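Local coordinates for protein AAR187Cp (Eremothecium gossypii, PDB 3ZIL) that probably regulates cohesin and the establishment of sister-chromatid cohesion during the cell cycle, as a Wapl-family protein of which this is the largely helical Wap1 domain, at residues A[101-106]-A[157-162]. Numbering follows the deposited sequence.
Sequences KRWAML and TYLLYT
Trp-103, on the 3-10 turn 101-105, faces Leu-159 across 8.1 Å between their CA atoms, in the chain that follows on from helix 147-158, and no hydrogen bond joins the two backbones. The contact illustrates how one indole can link two chain segments by packing against several side chains of the other. With its CG beside the backbone N (chi1 -85°), the Trp-103 side chain reaches Tyr-158, Leu-159 and Tyr-161. Tyr-158 CB sits over one face of the six-membered ring, 3.9 Å from its centroid, a CH-pi contact in which Trp-103 CH2 comes within 3.5 Å of that CB. The two rings lie nearly parallel, 16° apart, yet are slid so far that they barely overlap; most of the contact is therefore made by the CB methylene and the adjoining CG, not by ring stacking. Leu-159 adds one methyl, its CD2 lying 3.7 Å from Trp-103 CE3 and meeting the indole obliquely. At the exposed border Tyr-161 brings its OH to 3.8 Å from Trp-103 CB, an approach to be read with caution, since Tyr-161 is poorly ordered. The polar ends are satisfied elsewhere: Trp-103 NE1 donates to Leu-97 O, and Tyr-158 OH bonds to Asp-92 OD1. Trp-103 also meets Trp-69 edge-to-face, and Leu-159 touches Leu-108, linking the chain around the C-terminal part of helix 147-158 to helices 54-72 and 108-116.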
ATOM      1  N   LYS A 101      15.892   3.899 -19.433  1.00 22.24           N
ATOM      2  CA  LYS A 101      14.672   3.522 -20.109  1.00 27.54           C
ATOM      3  C   LYS A 101      14.509   2.007 -20.385  1.00 26.70           C
ATOM      4  O   LYS A 101      13.395   1.566 -20.733  1.00 23.10           O
ATOM      5  CB  LYS A 101      14.556   4.279 -21.425  1.00 28.59           C
ATOM      6  CG  LYS A 101      14.350   5.780 -21.229  1.00 39.52           C
ATOM      7  CD  LYS A 101      13.822   6.378 -22.530  1.00 45.92           C
ATOM      8  CE  LYS A 101      14.570   7.638 -22.881  1.00 53.46           C
ATOM      9  NZ  LYS A 101      14.236   8.700 -21.893  1.00 57.82           N
ATOM     10  N   ARG A 102      15.587   1.226 -20.246  1.00 21.98           N
ATOM     11  CA  ARG A 102      15.492  -0.194 -20.545  1.00 21.45           C
ATOM     12  C   ARG A 102      14.781  -0.912 -19.393  1.00 20.54           C
ATOM     13  O   ARG A 102      14.501  -2.074 -19.494  1.00 15.60           O
ATOM     14  CB  ARG A 102      16.868  -0.832 -20.854  1.00 25.27           C
ATOM     15  CG  ARG A 102      17.386  -0.444 -22.250  1.00 25.85           C
ATOM     16  CD  ARG A 102      18.868  -0.832 -22.344  1.00 23.41           C
ATOM     17  NE  ARG A 102      19.236  -0.904 -23.748  1.00 26.92           N
ATOM     18  CZ  ARG A 102      20.057  -0.005 -24.350  1.00 31.53           C
ATOM     19  NH1 ARG A 102      20.666   0.957 -23.647  1.00 27.46           N
ATOM     20  NH2 ARG A 102      20.397  -0.144 -25.628  1.00 30.06           N
ATOM     21  N   TRP A 103      14.452  -0.183 -18.318  1.00 19.19           N
ATOM     22  CA  TRP A 103      13.507  -0.710 -17.354  1.00 18.58           C
ATOM     23  C   TRP A 103      12.129  -0.957 -18.011  1.00 20.12           C
ATOM     24  O   TRP A 103      11.446  -1.907 -17.635  1.00 22.99           O
ATOM     25  CB  TRP A 103      13.388   0.227 -16.153  1.00 19.38           C
ATOM     26  CG  TRP A 103      14.429   0.034 -15.066  1.00 18.85           C
ATOM     27  CD1 TRP A 103      15.456   0.922 -14.716  1.00 19.48           C
ATOM     28  CD2 TRP A 103      14.600  -1.105 -14.161  1.00 19.02           C
ATOM     29  NE1 TRP A 103      16.202   0.432 -13.700  1.00 18.71           N
ATOM     30  CE2 TRP A 103      15.745  -0.777 -13.304  1.00 18.60           C
ATOM     31  CE3 TRP A 103      13.921  -2.302 -13.957  1.00 19.58           C
ATOM     32  CZ2 TRP A 103      16.193  -1.630 -12.290  1.00 20.05           C
ATOM     33  CZ3 TRP A 103      14.398  -3.176 -12.940  1.00 20.36           C
ATOM     34  CH2 TRP A 103      15.497  -2.843 -12.134  1.00 19.62           C
ATOM     35  N   ALA A 104      11.770  -0.200 -19.060  1.00 20.36           N
ATOM     36  CA  ALA A 104      10.498  -0.366 -19.792  1.00 22.64           C
ATOM     37  C   ALA A 104      10.463  -1.733 -20.470  1.00 25.20           C
ATOM     38  O   ALA A 104       9.385  -2.198 -20.887  1.00 25.00           O
ATOM     39  CB  ALA A 104      10.312   0.728 -20.868  1.00 21.73           C
ATOM     40  N   MET A 105      11.588  -2.461 -20.528  1.00 23.02           N
ATOM     41  CA  MET A 105      11.409  -3.810 -21.110  1.00 22.73           C
ATOM     42  C   MET A 105      10.647  -4.731 -20.162  1.00 20.95           C
ATOM     43  O   MET A 105      10.307  -5.826 -20.559  1.00 17.40           O
ATOM     44  CB  MET A 105      12.721  -4.493 -21.560  1.00 22.89           C
ATOM     45  CG  MET A 105      13.537  -3.717 -22.563  1.00 21.29           C
ATOM     46  SD  MET A 105      15.196  -4.547 -22.764  1.00 25.40           S
ATOM     47  CE  MET A 105      14.796  -5.817 -23.979  1.00 23.40           C
ATOM     48  N   LEU A 106      10.436  -4.313 -18.896  1.00 21.28           N
ATOM     49  CA  LEU A 106       9.612  -5.047 -17.955  1.00 21.69           C
ATOM     50  C   LEU A 106       8.274  -4.327 -17.836  1.00 23.64           C
ATOM     51  O   LEU A 106       8.150  -3.418 -16.947  1.00 25.27           O
ATOM     52  CB  LEU A 106      10.311  -5.150 -16.553  1.00 20.45           C
ATOM     53  CG  LEU A 106      11.648  -5.925 -16.451  1.00 25.30           C
ATOM     54  CD1 LEU A 106      12.782  -5.143 -17.132  1.00 18.67           C
ATOM     55  CD2 LEU A 106      12.015  -6.246 -14.991  1.00 22.83           C
ATOM     56  N   THR A 157      10.621  -1.766  -5.463  1.00 18.09           N
ATOM     57  CA  THR A 157      12.040  -1.395  -5.089  1.00 19.64           C
ATOM     58  C   THR A 157      12.686  -0.556  -6.197  1.00 21.21           C
ATOM     59  O   THR A 157      13.452   0.358  -5.940  1.00 21.72           O
ATOM     60  CB  THR A 157      12.920  -2.631  -4.780  1.00 19.96           C
ATOM     61  OG1 THR A 157      12.330  -3.381  -3.729  1.00 23.37           O
ATOM     62  CG2 THR A 157      14.429  -2.260  -4.390  1.00 19.04           C
ATOM     63  N   TYR A 158      12.419  -0.918  -7.432  1.00 22.31           N
ATOM     64  CA  TYR A 158      13.090  -0.333  -8.606  1.00 24.09           C
ATOM     65  C   TYR A 158      12.108   0.464  -9.444  1.00 24.87           C
ATOM     66  O   TYR A 158      12.509   1.254 -10.239  1.00 24.55           O
ATOM     67  CB  TYR A 158      13.687  -1.482  -9.471  1.00 22.33           C
ATOM     68  CG  TYR A 158      14.730  -2.258  -8.703  1.00 22.40           C
ATOM     69  CD1 TYR A 158      15.931  -1.669  -8.340  1.00 21.71           C
ATOM     70  CD2 TYR A 158      14.469  -3.598  -8.269  1.00 21.98           C
ATOM     71  CE1 TYR A 158      16.890  -2.392  -7.550  1.00 21.32           C
ATOM     72  CE2 TYR A 158      15.373  -4.279  -7.465  1.00 19.01           C
ATOM     73  CZ  TYR A 158      16.613  -3.693  -7.163  1.00 23.55           C
ATOM     74  OH  TYR A 158      17.515  -4.432  -6.393  1.00 21.12           O
ATOM     75  N   LEU A 159      10.805   0.253  -9.279  1.00 23.75           N
ATOM     76  CA  LEU A 159       9.913   0.851 -10.269  1.00 23.90           C
ATOM     77  C   LEU A 159       8.839   1.669  -9.601  1.00 26.66           C
ATOM     78  O   LEU A 159       7.751   1.818 -10.154  1.00 30.77           O
ATOM     79  CB  LEU A 159       9.302  -0.220 -11.167  1.00 24.03           C
ATOM     80  CG  LEU A 159      10.275  -1.098 -11.960  1.00 25.81           C
ATOM     81  CD1 LEU A 159       9.533  -2.262 -12.620  1.00 26.74           C
ATOM     82  CD2 LEU A 159      11.052  -0.226 -12.962  1.00 29.15           C
ATOM     83  N   LEU A 160       9.099   2.166  -8.393  1.00 30.02           N
ATOM     84  CA  LEU A 160       8.102   3.022  -7.751  1.00 39.86           C
ATOM     85  C   LEU A 160       8.143   4.315  -8.621  1.00 48.54           C
ATOM     86  O   LEU A 160       7.523   5.293  -8.299  1.00 51.70           O
ATOM     87  CB  LEU A 160       8.409   3.234  -6.264  1.00 40.59           C
ATOM     88  CG  LEU A 160       7.270   3.413  -5.216  1.00 44.01           C
ATOM     89  CD1 LEU A 160       6.178   2.368  -5.340  1.00 43.79           C
ATOM     90  CD2 LEU A 160       7.772   3.423  -3.781  1.00 48.12           C
ATOM     91  N   TYR A 161       8.920   4.236  -9.723  1.00 58.45           N
ATOM     92  CA  TYR A 161       8.866   5.050 -10.979  1.00 69.55           C
ATOM     93  C   TYR A 161       7.846   6.150 -10.881  1.00 63.00           C
ATOM     94  O   TYR A 161       7.981   6.961  -9.986  1.00 71.49           O
ATOM     95  CB  TYR A 161       8.663   4.178 -12.257  1.00 75.29           C
ATOM     96  CG  TYR A 161       9.822   4.117 -13.248  1.00 83.47           C
ATOM     97  CD1 TYR A 161      10.961   4.931 -13.097  1.00 85.16           C
ATOM     98  CD2 TYR A 161       9.765   3.265 -14.369  1.00 83.80           C
ATOM     99  CE1 TYR A 161      12.013   4.876 -14.013  1.00 83.38           C
ATOM    100  CE2 TYR A 161      10.815   3.209 -15.292  1.00 81.29           C
ATOM    101  CZ  TYR A 161      11.938   4.016 -15.109  1.00 78.29           C
ATOM    102  OH  TYR A 161      12.989   3.982 -16.016  1.00 63.57           O
ATOM    103  N   THR A 162       6.819   6.240 -11.717  1.00 58.14           N
ATOM    104  CA  THR A 162       6.414   5.446 -12.884  1.00 60.27           C
ATOM    105  C   THR A 162       5.091   6.160 -12.941  1.00 58.33           C
ATOM    106  O   THR A 162       4.599   6.642 -11.904  1.00 65.84           O
ATOM    107  CB  THR A 162       6.172   3.967 -12.562  1.00 52.61           C
TER